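Long-range contacts in ABC transporter periplasmic peptide-binding protein (Pseudoalteromonas, PDB 4QFP), which probably captures dipeptides and similar short peptides in the periplasm and delivers them to an ABC transporter for uptake: residues 112-117 against 158-163; 119-124 against 184-189. All coordinates share one frame; numbering follows the deposited sequence.

Contact 1: 112-117 against 158-163; sequences EFNADD and VSDHQV
Ala-115 N donates to Asp-160 O at 2.9 Å, a bond that joins the first turn of helix 115-123 to the hairpin loop between strands 152-159 and 162-167. Ser-159 to Gln-162 form a type I turn, and Val-158 and Ser-159 together face Gln-162 as a classic beta bulge; the turn presents the Asp-160 carbonyl to the helix start.

A second polar link runs through a water that bridges Phe-113 O and His-161 ND1, 2.7 Å from the latter.

The N-terminal end of the helix is organised by a capping box. Asp-117 OD2 accepts from Asn-114 N at 2.9 Å through its anti lone pair, while Asn-114 OD1, brought back over the helix start by a chi1 of 63°, accepts weakly from the backbone N of Asp-116 and Asp-117. The amide's other end, ND2, merely approaches Asp-160 OD1 (3.7 Å), too far for a hydrogen bond, with the two planes turned by 47°; the carboxylate pairs instead with Arg-157, which also pairs with Asp-116.

Apolar packing is narrow and tight: Ala-115 CB presses on Val-163 CG1 at 3.3 Å. Val-118 of the same helix and Phe-93 of strand 90-95 also touch Val-163, and Leu-95 meets Ala-115, so the helix starts against the four-stranded antiparallel sheet at its 152-159/162-167 hairpin.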
# COMPACT_ATOMS: atom_id res chain seq x y z
N GLU A 112 -25.73 17.68 1.39
CA GLU A 112 -25.16 16.47 0.82
C GLU A 112 -23.83 16.72 0.12
O GLU A 112 -23.41 17.86 -0.07
CB GLU A 112 -26.16 15.82 -0.14
CG GLU A 112 -27.41 15.33 0.56
CD GLU A 112 -28.54 15.03 -0.40
OE1 GLU A 112 -28.42 15.42 -1.58
OE2 GLU A 112 -29.54 14.41 0.03
N PHE A 113 -23.18 15.62 -0.26
CA PHE A 113 -21.90 15.66 -0.96
C PHE A 113 -21.96 16.55 -2.20
O PHE A 113 -22.89 16.47 -2.98
CB PHE A 113 -21.50 14.23 -1.34
CG PHE A 113 -20.52 14.15 -2.47
CD1 PHE A 113 -19.21 14.57 -2.31
CD2 PHE A 113 -20.90 13.60 -3.69
CE1 PHE A 113 -18.30 14.48 -3.37
CE2 PHE A 113 -20.01 13.50 -4.74
CZ PHE A 113 -18.71 13.94 -4.59
N ASN A 114 -20.97 17.43 -2.35
CA ASN A 114 -20.89 18.29 -3.52
C ASN A 114 -19.46 18.66 -3.87
O ASN A 114 -18.52 18.16 -3.26
CB ASN A 114 -21.73 19.56 -3.33
CG ASN A 114 -21.22 20.42 -2.19
OD1 ASN A 114 -20.11 20.22 -1.70
ND2 ASN A 114 -22.03 21.38 -1.77
N ALA A 115 -19.31 19.55 -4.85
CA ALA A 115 -18.01 19.94 -5.37
C ALA A 115 -17.06 20.50 -4.30
O ALA A 115 -15.84 20.34 -4.41
CB ALA A 115 -18.19 20.95 -6.48
N ASP A 116 -17.60 21.17 -3.30
CA ASP A 116 -16.75 21.77 -2.28
C ASP A 116 -16.06 20.70 -1.44
O ASP A 116 -14.94 20.89 -0.98
CB ASP A 116 -17.56 22.73 -1.40
CG ASP A 116 -18.01 23.96 -2.16
OD1 ASP A 116 -17.17 24.58 -2.84
OD2 ASP A 116 -19.21 24.30 -2.10
N ASP A 117 -16.72 19.57 -1.26
CA ASP A 117 -16.10 18.45 -0.56
C ASP A 117 -14.89 17.93 -1.34
O ASP A 117 -13.83 17.63 -0.77
CB ASP A 117 -17.11 17.35 -0.33
CG ASP A 117 -18.26 17.80 0.56
OD1 ASP A 117 -18.00 18.22 1.70
OD2 ASP A 117 -19.42 17.73 0.11
N VAL A 158 -16.57 24.25 -11.31
CA VAL A 158 -17.35 24.61 -12.47
C VAL A 158 -18.82 24.77 -12.07
O VAL A 158 -19.49 25.70 -12.51
CB VAL A 158 -17.22 23.56 -13.59
CG1 VAL A 158 -18.00 23.99 -14.82
CG2 VAL A 158 -15.75 23.35 -13.93
N SER A 159 -19.30 23.87 -11.22
CA SER A 159 -20.66 23.96 -10.71
C SER A 159 -20.79 23.22 -9.38
O SER A 159 -19.83 22.67 -8.87
CB SER A 159 -21.65 23.39 -11.72
OG SER A 159 -22.97 23.51 -11.24
N ASP A 160 -22.00 23.20 -8.84
CA ASP A 160 -22.27 22.51 -7.60
C ASP A 160 -21.86 21.03 -7.64
O ASP A 160 -21.41 20.47 -6.64
CB ASP A 160 -23.76 22.59 -7.29
CG ASP A 160 -24.02 23.12 -5.91
OD1 ASP A 160 -23.61 22.44 -4.95
OD2 ASP A 160 -24.63 24.20 -5.81
N HIS A 161 -22.05 20.41 -8.80
CA HIS A 161 -21.84 18.97 -8.93
C HIS A 161 -20.85 18.69 -10.02
O HIS A 161 -20.91 17.64 -10.66
CB HIS A 161 -23.16 18.27 -9.22
CG HIS A 161 -24.24 18.59 -8.24
ND1 HIS A 161 -24.17 18.24 -6.91
CD2 HIS A 161 -25.43 19.24 -8.40
CE1 HIS A 161 -25.26 18.66 -6.29
NE2 HIS A 161 -26.04 19.26 -7.17
N GLN A 162 -19.94 19.62 -10.25
CA GLN A 162 -18.92 19.43 -11.26
C GLN A 162 -17.63 20.18 -10.94
O GLN A 162 -17.64 21.36 -10.61
CB GLN A 162 -19.45 19.83 -12.64
CG GLN A 162 -18.49 19.52 -13.77
CD GLN A 162 -19.12 19.79 -15.12
OE1 GLN A 162 -18.94 20.86 -15.68
NE2 GLN A 162 -19.85 18.81 -15.64
N VAL A 163 -16.50 19.49 -11.06
CA VAL A 163 -15.20 20.09 -10.77
C VAL A 163 -14.21 19.76 -11.87
O VAL A 163 -14.25 18.68 -12.47
CB VAL A 163 -14.63 19.59 -9.42
CG1 VAL A 163 -15.58 19.94 -8.29
CG2 VAL A 163 -14.37 18.09 -9.47
O HOH W 1 -22.92 16.04 -5.96

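Contact 2: 119-124 against 184-189; sequences IFTFSR and VVLSKE
Thr-121 and Leu-186 form the close-packed centre of this contact. Leu-186 N donates to Thr-121 OG1 at 2.8 Å with an angle of 161°, and the same hydroxyl is hydrogen-bonded to Asp-117 O one helical turn back, so two bonds grip a buried oxygen. With chi1 at -66° the threonine divides its branches: OG1 meets Leu-186 N, while CG2 lies 3.2 Å from Val-184 O and also sits over the rim of one face of the Phe-122 ring. Leu-186 CB and CG and Val-185 CG1 close round the hydroxyl.

Phe-120 CB packs closely on Lys-188 CB at 3.9 Å, where the extended lysine chain passes obliquely across the root of the phenylalanine and then leads away on the partly exposed, solvent side. Looser approaches flank Leu-186. Arg-124, bent at chi2 and chi3, crosses it at about a right angle, Arg-124 NH2 lying 4.2 Å from Leu-186 CD1; the guanidinium itself is held by a salt bridge to Asp-204. A chi1 of 164°, with CG anti to the backbone N, swings the Phe-120 ring toward 184-189, its edge atom CE2 4.5 Å from Leu-186 CB, and Tyr-132 meets the same ring edge-to-face.

The segment 184-189 thus runs as a connection along helix 115-123 into helix 188-195, whose N-cap is Ser-187, its OG accepting from Tyr-190 N: a helix packed against the capped start of another, within a family 5 solute-binding protein.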
# COMPACT_ATOMS: atom_id res chain seq x y z
N ILE A 119 -13.14 19.60 -3.65
CA ILE A 119 -12.13 20.62 -3.75
C ILE A 119 -11.36 20.70 -2.44
O ILE A 119 -10.13 20.78 -2.43
CB ILE A 119 -12.74 22.01 -4.09
CG1 ILE A 119 -13.15 22.06 -5.57
CG2 ILE A 119 -11.74 23.09 -3.80
CD1 ILE A 119 -13.93 23.31 -5.92
N PHE A 120 -12.08 20.66 -1.33
CA PHE A 120 -11.44 20.65 -0.02
C PHE A 120 -10.54 19.44 0.14
O PHE A 120 -9.39 19.56 0.56
CB PHE A 120 -12.47 20.67 1.10
CG PHE A 120 -11.90 20.28 2.45
CD1 PHE A 120 -11.17 21.18 3.20
CD2 PHE A 120 -12.07 18.99 2.94
CE1 PHE A 120 -10.63 20.82 4.43
CE2 PHE A 120 -11.53 18.62 4.16
CZ PHE A 120 -10.82 19.53 4.91
N THR A 121 -11.06 18.26 -0.20
CA THR A 121 -10.35 17.00 0.01
C THR A 121 -9.00 17.01 -0.67
O THR A 121 -7.96 16.79 -0.04
CB THR A 121 -11.16 15.80 -0.51
OG1 THR A 121 -12.34 15.64 0.26
CG2 THR A 121 -10.34 14.52 -0.41
N PHE A 122 -8.99 17.28 -1.96
CA PHE A 122 -7.77 17.17 -2.73
C PHE A 122 -6.82 18.38 -2.65
O PHE A 122 -5.61 18.21 -2.76
CB PHE A 122 -8.11 16.76 -4.16
CG PHE A 122 -8.72 15.38 -4.24
CD1 PHE A 122 -7.91 14.25 -4.25
CD2 PHE A 122 -10.10 15.22 -4.27
CE1 PHE A 122 -8.47 12.99 -4.31
CE2 PHE A 122 -10.67 13.97 -4.33
CZ PHE A 122 -9.85 12.84 -4.35
N SER A 123 -7.35 19.58 -2.45
CA SER A 123 -6.47 20.73 -2.26
C SER A 123 -5.76 20.65 -0.91
O SER A 123 -4.72 21.28 -0.71
CB SER A 123 -7.24 22.06 -2.38
OG SER A 123 -8.26 22.16 -1.40
N ARG A 124 -6.29 19.87 0.01
CA ARG A 124 -5.61 19.71 1.29
C ARG A 124 -4.24 19.07 1.08
O ARG A 124 -3.35 19.20 1.92
CB ARG A 124 -6.44 18.90 2.28
CG ARG A 124 -5.61 17.86 3.03
CD ARG A 124 -5.65 18.01 4.54
NE ARG A 124 -6.62 17.11 5.15
CZ ARG A 124 -6.49 16.53 6.34
NH1 ARG A 124 -5.41 16.71 7.09
NH2 ARG A 124 -7.45 15.73 6.78
N VAL A 184 -9.89 8.97 -1.20
CA VAL A 184 -11.27 9.03 -0.73
C VAL A 184 -11.74 10.48 -0.62
O VAL A 184 -10.92 11.40 -0.56
CB VAL A 184 -11.45 8.37 0.65
CG1 VAL A 184 -11.03 6.90 0.60
CG2 VAL A 184 -10.67 9.13 1.70
N VAL A 185 -13.05 10.68 -0.55
CA VAL A 185 -13.59 12.02 -0.38
C VAL A 185 -13.94 12.28 1.09
O VAL A 185 -14.58 11.46 1.74
CB VAL A 185 -14.84 12.25 -1.26
CG1 VAL A 185 -15.42 13.64 -1.03
CG2 VAL A 185 -14.49 12.05 -2.73
N LEU A 186 -13.51 13.43 1.60
CA LEU A 186 -13.77 13.79 2.99
C LEU A 186 -14.85 14.88 3.07
O LEU A 186 -15.24 15.45 2.04
CB LEU A 186 -12.48 14.27 3.66
CG LEU A 186 -11.26 13.34 3.47
CD1 LEU A 186 -10.00 14.00 3.99
CD2 LEU A 186 -11.48 12.01 4.15
N SER A 187 -15.32 15.17 4.28
CA SER A 187 -16.43 16.10 4.44
C SER A 187 -15.94 17.49 4.77
O SER A 187 -15.32 17.69 5.81
CB SER A 187 -17.36 15.61 5.56
OG SER A 187 -18.36 16.58 5.82
N LYS A 188 -16.21 18.45 3.89
CA LYS A 188 -15.83 19.83 4.17
C LYS A 188 -16.66 20.40 5.31
O LYS A 188 -16.13 21.13 6.15
CB LYS A 188 -15.94 20.72 2.93
CG LYS A 188 -15.55 22.19 3.20
CD LYS A 188 -15.67 23.08 1.98
CE LYS A 188 -15.13 24.48 2.28
NZ LYS A 188 -15.29 25.43 1.14
N GLU A 189 -17.95 20.08 5.35
CA GLU A 189 -18.82 20.63 6.39
C GLU A 189 -18.31 20.24 7.77
O GLU A 189 -18.27 21.07 8.68
CB GLU A 189 -20.28 20.17 6.22
CG GLU A 189 -21.16 20.60 7.40
CD GLU A 189 -22.66 20.38 7.19
OE1 GLU A 189 -23.06 19.58 6.32
OE2 GLU A 189 -23.45 21.02 7.91

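Helix 115-123 serves both contacts, its first turn in contact 1 and its later turns in contact 2. Following the chain from the N terminus, 112-117 comes first and 119-124 soon after; the chain then runs through helix 141-145 and strand 152-159 before 158-163 returns to the helix start, closing a loop of 40 residues. Segment 184-189 closes the second loop, of 59 residues, after helix 174-178. Because the segments alternate, the two loops cross. Their centres lie about 11 Å apart, and Asp-117 OD1 bridges them through a probable hydrogen bond to Lys-188 N. Together they tie the helix to the four-stranded sheet and to helix 188-195.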